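Local atomic coordinates of cellulase (Bacillus sp. BG-CS10, PDB entry 5E09), a protein that probably hydrolyses internal beta-1,4-glucosidic bonds of cellulose, with a family 5 glycoside hydrolase barrel joined to carbohydrate-binding modules. Residues I58-T63 and Q86-A91; W90-D95 and Q136-K141. All coordinates share one frame; numbering follows the deposited sequence.

Contact 1 (I58-T63 and Q86-A91)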
loop_
_atom_site.group_PDB
_atom_site.type_symbol
_atom_site.label_atom_id
_atom_site.label_comp_id
_atom_site.label_asym_id
_atom_site.label_seq_id
_atom_site.Cartn_x
_atom_site.Cartn_y
_atom_site.Cartn_z
ATOM N N ILE A 58 13.811 4.743 -8.825
ATOM C CA ILE A 58 13.736 4.637 -7.386
ATOM C C ILE A 58 13.471 6.013 -6.781
ATOM O O ILE A 58 14.068 7.013 -7.183
ATOM C CB ILE A 58 15.032 4.016 -6.807
ATOM C CG1 ILE A 58 14.958 3.922 -5.280
ATOM C CG2 ILE A 58 16.251 4.810 -7.240
ATOM C CD1 ILE A 58 16.210 3.348 -4.652
ATOM N N ARG A 59 12.541 6.059 -5.836
ATOM C CA ARG A 59 12.274 7.275 -5.090
ATOM C C ARG A 59 13.013 7.187 -3.769
ATOM O O ARG A 59 12.954 6.171 -3.079
ATOM C CB ARG A 59 10.775 7.464 -4.868
ATOM C CG ARG A 59 10.382 8.759 -4.156
ATOM C CD ARG A 59 8.928 9.083 -4.479
ATOM N NE ARG A 59 8.406 10.242 -3.763
ATOM C CZ ARG A 59 7.772 10.180 -2.595
ATOM N NH1 ARG A 59 7.595 9.012 -1.997
ATOM N NH2 ARG A 59 7.316 11.286 -2.025
ATOM N N ILE A 60 13.738 8.241 -3.433
ATOM C CA ILE A 60 14.481 8.256 -2.189
ATOM C C ILE A 60 13.949 9.375 -1.304
ATOM O O ILE A 60 14.400 10.521 -1.393
ATOM C CB ILE A 60 15.992 8.427 -2.432
ATOM C CG1 ILE A 60 16.506 7.291 -3.314
ATOM C CG2 ILE A 60 16.749 8.418 -1.115
ATOM C CD1 ILE A 60 17.951 7.444 -3.710
ATOM N N PRO A 61 12.957 9.047 -0.466
ATOM C CA PRO A 61 12.422 10.025 0.482
ATOM C C PRO A 61 13.468 10.370 1.531
ATOM O O PRO A 61 14.113 9.478 2.083
ATOM C CB PRO A 61 11.223 9.305 1.115
ATOM C CG PRO A 61 11.429 7.864 0.834
ATOM C CD PRO A 61 12.199 7.785 -0.453
ATOM N N VAL A 62 13.651 11.656 1.788
ATOM C CA VAL A 62 14.577 12.086 2.824
ATOM C C VAL A 62 13.930 13.101 3.755
ATOM O O VAL A 62 13.367 14.095 3.304
ATOM C CB VAL A 62 15.851 12.703 2.229
ATOM C CG1 VAL A 62 16.832 13.035 3.342
ATOM C CG2 VAL A 62 16.489 11.750 1.224
ATOM N N THR A 63 13.995 12.831 5.053
ATOM C CA THR A 63 13.616 13.812 6.059
ATOM C C THR A 63 14.886 14.501 6.544
ATOM O O THR A 63 15.835 13.834 6.967
ATOM C CB THR A 63 12.869 13.167 7.237
ATOM O OG1 THR A 63 11.651 12.581 6.761
ATOM C CG2 THR A 63 12.539 14.207 8.297
ATOM N N GLN A 86 25.704 9.213 -1.986
ATOM C CA GLN A 86 26.285 7.942 -2.388
ATOM C C GLN A 86 25.200 6.999 -2.887
ATOM O O GLN A 86 25.359 6.351 -3.922
ATOM C CB GLN A 86 27.056 7.300 -1.234
ATOM C CG GLN A 86 27.523 5.888 -1.551
ATOM C CD GLN A 86 28.987 5.665 -1.236
ATOM O OE1 GLN A 86 29.482 6.086 -0.192
ATOM N NE2 GLN A 86 29.693 5.010 -2.153
ATOM N N VAL A 87 24.090 6.929 -2.159
ATOM C CA VAL A 87 23.003 6.052 -2.580
ATOM C C VAL A 87 22.488 6.488 -3.950
ATOM O O VAL A 87 22.284 5.654 -4.855
ATOM C CB VAL A 87 21.861 6.039 -1.570
ATOM C CG1 VAL A 87 20.663 5.289 -2.136
ATOM C CG2 VAL A 87 22.329 5.410 -0.272
ATOM N N ILE A 88 22.316 7.799 -4.109
ATOM C CA ILE A 88 21.891 8.351 -5.395
ATOM C C ILE A 88 22.859 7.975 -6.529
ATOM O O ILE A 88 22.436 7.647 -7.645
ATOM C CB ILE A 88 21.747 9.886 -5.310
ATOM C CG1 ILE A 88 20.568 10.243 -4.402
ATOM C CG2 ILE A 88 21.560 10.491 -6.696
ATOM C CD1 ILE A 88 20.354 11.727 -4.216
ATOM N N ASP A 89 24.156 8.010 -6.235
ATOM C CA ASP A 89 25.173 7.654 -7.221
ATOM C C ASP A 89 25.058 6.188 -7.602
ATOM O O ASP A 89 25.110 5.850 -8.779
ATOM C CB ASP A 89 26.580 7.954 -6.697
ATOM C CG ASP A 89 26.865 9.440 -6.618
ATOM O OD1 ASP A 89 26.145 10.221 -7.279
ATOM O OD2 ASP A 89 27.812 9.829 -5.902
ATOM N N TRP A 90 24.906 5.328 -6.598
ATOM C CA TRP A 90 24.714 3.898 -6.822
ATOM C C TRP A 90 23.538 3.633 -7.751
ATOM O O TRP A 90 23.633 2.831 -8.685
ATOM C CB TRP A 90 24.482 3.174 -5.497
ATOM C CG TRP A 90 25.702 3.029 -4.652
ATOM C CD1 TRP A 90 27.000 3.166 -5.048
ATOM C CD2 TRP A 90 25.738 2.705 -3.259
ATOM N NE1 TRP A 90 27.843 2.945 -3.985
ATOM C CE2 TRP A 90 27.092 2.662 -2.874
ATOM C CE3 TRP A 90 24.756 2.443 -2.301
ATOM C CZ2 TRP A 90 27.489 2.374 -1.572
ATOM C CZ3 TRP A 90 25.151 2.159 -1.007
ATOM C CH2 TRP A 90 26.507 2.127 -0.654
ATOM N N ALA A 91 22.431 4.319 -7.483
ATOM C CA ALA A 91 21.218 4.132 -8.265
ATOM C C ALA A 91 21.386 4.649 -9.693
ATOM O O ALA A 91 20.884 4.045 -10.638
ATOM C CB ALA A 91 20.041 4.810 -7.579
#
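Val87 is the first residue of helix segment 86-91 to meet the strand. Its CB points at the sheet, and CG1, the branch held anti to the backbone N (chi1 171°), reaches the end of Ile60, with Val87 CG1 3.8 Å from Ile60 CD1. One residue on, Ile88 comes at the same methyl from another part of the helix surface. Its CB points neither at the strand nor away from it, and it touches by its methylene, Ile88 CG1 lying 3.9 Å from Ile60 CD1. The end of Ile60 is thus shared by two neighbouring helix residues. It gets there because its CG1 stands anti to the carbonyl carbon (chi1 -59°) and the chain then runs on extended to CD1. The two side chains of the helix cross it obliquely.

A turn further, Ala91 offers just its methyl, and Ile58 answers with its short branch: Ile58 CG2 is 3.8 Å from Ala91 CB. The backbones are nearer here, Ile58 CA to Ala91 CA being 7.6 Å against 8.1 Å from Ile60 CA to Ile88 CA, consistent with the small alanine.

The 58-60 part of strand 57-60 and the helix segment run almost exactly antiparallel (175°), their axes 10.5 Å apart at closest approach. This is the strand-helix half of a beta-alpha-beta unit in the TIM barrel: Ile58 and Ile60 turn outward to the helix, while Arg59 between them turns inward and forms salt bridges with Glu145 and Glu271. Ile47 of helix 44-52 touches Ile58, Val87 and Ala91, and Val98 of the next strand touches Ile60 and Ala91.

No hydrogen bond crosses, and between these segments only buried methyl and methylene groups meet, so the seating here depends on shape and exclusion of water.

Contact 2 (W90-D95 and Q136-K141)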
loop_
_atom_site.group_PDB
_atom_site.type_symbol
_atom_site.label_atom_id
_atom_site.label_comp_id
_atom_site.label_asym_id
_atom_site.label_seq_id
_atom_site.Cartn_x
_atom_site.Cartn_y
_atom_site.Cartn_z
ATOM N N TRP A 90 24.906 5.328 -6.598
ATOM C CA TRP A 90 24.714 3.898 -6.822
ATOM C C TRP A 90 23.538 3.633 -7.751
ATOM O O TRP A 90 23.633 2.831 -8.685
ATOM C CB TRP A 90 24.482 3.174 -5.497
ATOM C CG TRP A 90 25.702 3.029 -4.652
ATOM C CD1 TRP A 90 27.000 3.166 -5.048
ATOM C CD2 TRP A 90 25.738 2.705 -3.259
ATOM N NE1 TRP A 90 27.843 2.945 -3.985
ATOM C CE2 TRP A 90 27.092 2.662 -2.874
ATOM C CE3 TRP A 90 24.756 2.443 -2.301
ATOM C CZ2 TRP A 90 27.489 2.374 -1.572
ATOM C CZ3 TRP A 90 25.151 2.159 -1.007
ATOM C CH2 TRP A 90 26.507 2.127 -0.654
ATOM N N ALA A 91 22.431 4.319 -7.483
ATOM C CA ALA A 91 21.218 4.132 -8.265
ATOM C C ALA A 91 21.386 4.649 -9.693
ATOM O O ALA A 91 20.884 4.045 -10.638
ATOM C CB ALA A 91 20.041 4.810 -7.579
ATOM N N LEU A 92 22.095 5.763 -9.854
ATOM C CA LEU A 92 22.382 6.269 -11.195
ATOM C C LEU A 92 23.282 5.292 -11.961
ATOM O O LEU A 92 23.095 5.082 -13.159
ATOM C CB LEU A 92 23.018 7.662 -11.126
ATOM C CG LEU A 92 22.066 8.782 -10.682
ATOM C CD1 LEU A 92 22.810 10.084 -10.427
ATOM C CD2 LEU A 92 20.949 8.986 -11.700
ATOM N N GLU A 93 24.238 4.682 -11.258
ATOM C CA GLU A 93 25.123 3.670 -11.836
ATOM C C GLU A 93 24.361 2.460 -12.366
ATOM O O GLU A 93 24.748 1.870 -13.372
ATOM C CB GLU A 93 26.146 3.197 -10.805
ATOM C CG GLU A 93 27.188 4.225 -10.415
ATOM C CD GLU A 93 28.023 3.766 -9.232
ATOM O OE1 GLU A 93 28.196 2.538 -9.074
ATOM O OE2 GLU A 93 28.492 4.629 -8.454
ATOM N N GLU A 94 23.285 2.083 -11.676
ATOM C CA GLU A 94 22.438 0.977 -12.115
ATOM C C GLU A 94 21.500 1.399 -13.237
ATOM O O GLU A 94 20.602 0.643 -13.616
ATOM C CB GLU A 94 21.623 0.423 -10.947
ATOM C CG GLU A 94 22.460 -0.194 -9.846
ATOM C CD GLU A 94 23.168 -1.461 -10.296
ATOM O OE1 GLU A 94 22.694 -2.101 -11.259
ATOM O OE2 GLU A 94 24.203 -1.814 -9.690
ATOM N N ASP A 95 21.715 2.612 -13.748
ATOM C CA ASP A 95 20.907 3.203 -14.819
ATOM C C ASP A 95 19.454 3.438 -14.383
ATOM O O ASP A 95 18.545 3.489 -15.211
ATOM C CB ASP A 95 20.951 2.326 -16.079
ATOM C CG ASP A 95 22.302 2.368 -16.774
ATOM O OD1 ASP A 95 23.105 3.276 -16.459
ATOM O OD2 ASP A 95 22.562 1.492 -17.630
ATOM N N GLN A 136 24.412 19.639 -8.770
ATOM C CA GLN A 136 24.411 20.488 -9.957
ATOM C C GLN A 136 24.913 19.759 -11.203
ATOM O O GLN A 136 24.402 19.976 -12.304
ATOM C CB GLN A 136 25.258 21.742 -9.722
ATOM C CG GLN A 136 25.391 22.620 -10.963
ATOM C CD GLN A 136 25.956 23.992 -10.661
ATOM O OE1 GLN A 136 26.436 24.250 -9.555
ATOM N NE2 GLN A 136 25.904 24.882 -11.647
ATOM N N GLY A 137 25.905 18.891 -11.027
ATOM C CA GLY A 137 26.515 18.201 -12.149
ATOM C C GLY A 137 25.925 16.840 -12.474
ATOM O O GLY A 137 26.270 16.251 -13.496
ATOM N N HIS A 138 25.035 16.343 -11.619
ATOM C CA HIS A 138 24.466 15.005 -11.787
ATOM C C HIS A 138 23.539 14.878 -12.993
ATOM O O HIS A 138 22.948 15.857 -13.449
ATOM C CB HIS A 138 23.706 14.589 -10.527
ATOM C CG HIS A 138 24.592 14.152 -9.406
ATOM N ND1 HIS A 138 25.400 15.024 -8.711
ATOM C CD2 HIS A 138 24.799 12.930 -8.859
ATOM C CE1 HIS A 138 26.063 14.362 -7.779
ATOM N NE2 HIS A 138 25.716 13.089 -7.849
ATOM N N SER A 139 23.419 13.651 -13.486
ATOM C CA SER A 139 22.589 13.319 -14.642
ATOM C C SER A 139 21.149 13.824 -14.535
ATOM O O SER A 139 20.633 14.046 -13.434
ATOM C CB SER A 139 22.579 11.801 -14.841
ATOM O OG SER A 139 21.704 11.432 -15.891
ATOM N N HIS A 140 20.503 13.981 -15.688
ATOM C CA HIS A 140 19.114 14.421 -15.736
ATOM C C HIS A 140 18.169 13.321 -15.272
ATOM O O HIS A 140 16.985 13.567 -15.038
ATOM C CB HIS A 140 18.737 14.880 -17.148
ATOM C CG HIS A 140 19.133 16.292 -17.448
ATOM N ND1 HIS A 140 19.099 16.823 -18.722
ATOM C CD2 HIS A 140 19.572 17.288 -16.640
ATOM C CE1 HIS A 140 19.501 18.080 -18.684
ATOM N NE2 HIS A 140 19.795 18.389 -17.432
ATOM N N LYS A 141 18.695 12.109 -15.133
ATOM C CA LYS A 141 17.915 10.992 -14.619
ATOM C C LYS A 141 17.609 11.187 -13.131
ATOM O O LYS A 141 16.776 10.484 -12.557
ATOM C CB LYS A 141 18.653 9.670 -14.860
ATOM C CG LYS A 141 18.868 9.340 -16.342
ATOM C CD LYS A 141 18.482 7.898 -16.668
ATOM C CE LYS A 141 19.666 6.938 -16.563
ATOM N NZ LYS A 141 20.192 6.727 -15.171
#
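Leu92 O takes the backbone N-H of Asp95 at 2.9 Å, and from the other segment Lys141 brings its ammonium close by, Lys141 NZ lying 3.9 Å from Leu92 O, too long for a hydrogen bond. Asp95, with positive phi, is the C-prime residue of the Schellman motif that ends helix 78-93. The lysine chain, bent at chi2, chi3 and chi4, folds over this turn to put Lys141 NZ 3.5 Å from Asp95 C, and its hydrogen bond goes to the backbone O of Leu96.

Apart from the ammonium end, the side-chain contact is apolar. The Leu92 and Lys141 side chains run alongside one another, pointing opposite ways, with Leu92 CD2 4.0 Å from Lys141 CB. The other methyl, Leu92 CD1, meets the edge of the His138 ring in its plane, 3.8 Å from His138 CD2; the ring's NE2 is probably hydrogen-bonded to Asp89 OD1, one turn back on the helix.

Ser139 OG accepts the Lys141 backbone N-H at 3.2 Å, nearly straight (174°), an ST turn that shapes the loop where the lysine sets out.

Cutting this lysine back to an alanine would keep the CB on Leu92 but would probably leave the Leu96 carbonyl without its ammonium donor. The loop meets the helix end by apolar contact at Leu92, its lysine charge probably favourable near the C-terminal carbonyls, though no salt bridge forms: Lys141 NZ is 4.7 Å from Asp95 OD1.

In the fold
Helix 78-93 serves both contacts from different faces: Val87, Ile88 and Ala91 belong to contact 1, Leu92 and the turn at Asp95 to contact 2. Contact 1 is core: every touching residue is buried, and it sets the helix against its own barrel strand. Contact 2, its centre about 10 Å from that of contact 1, is a surface contact that ties the helix end to the loop between helix 117-134 and strand 142-145, two strands further round the barrel. Chemistry follows place: aliphatic groups alone inside, a leucine flanked by a lysine and a histidine outside. The probable Asp89-His138 bond joins the two contacts directly.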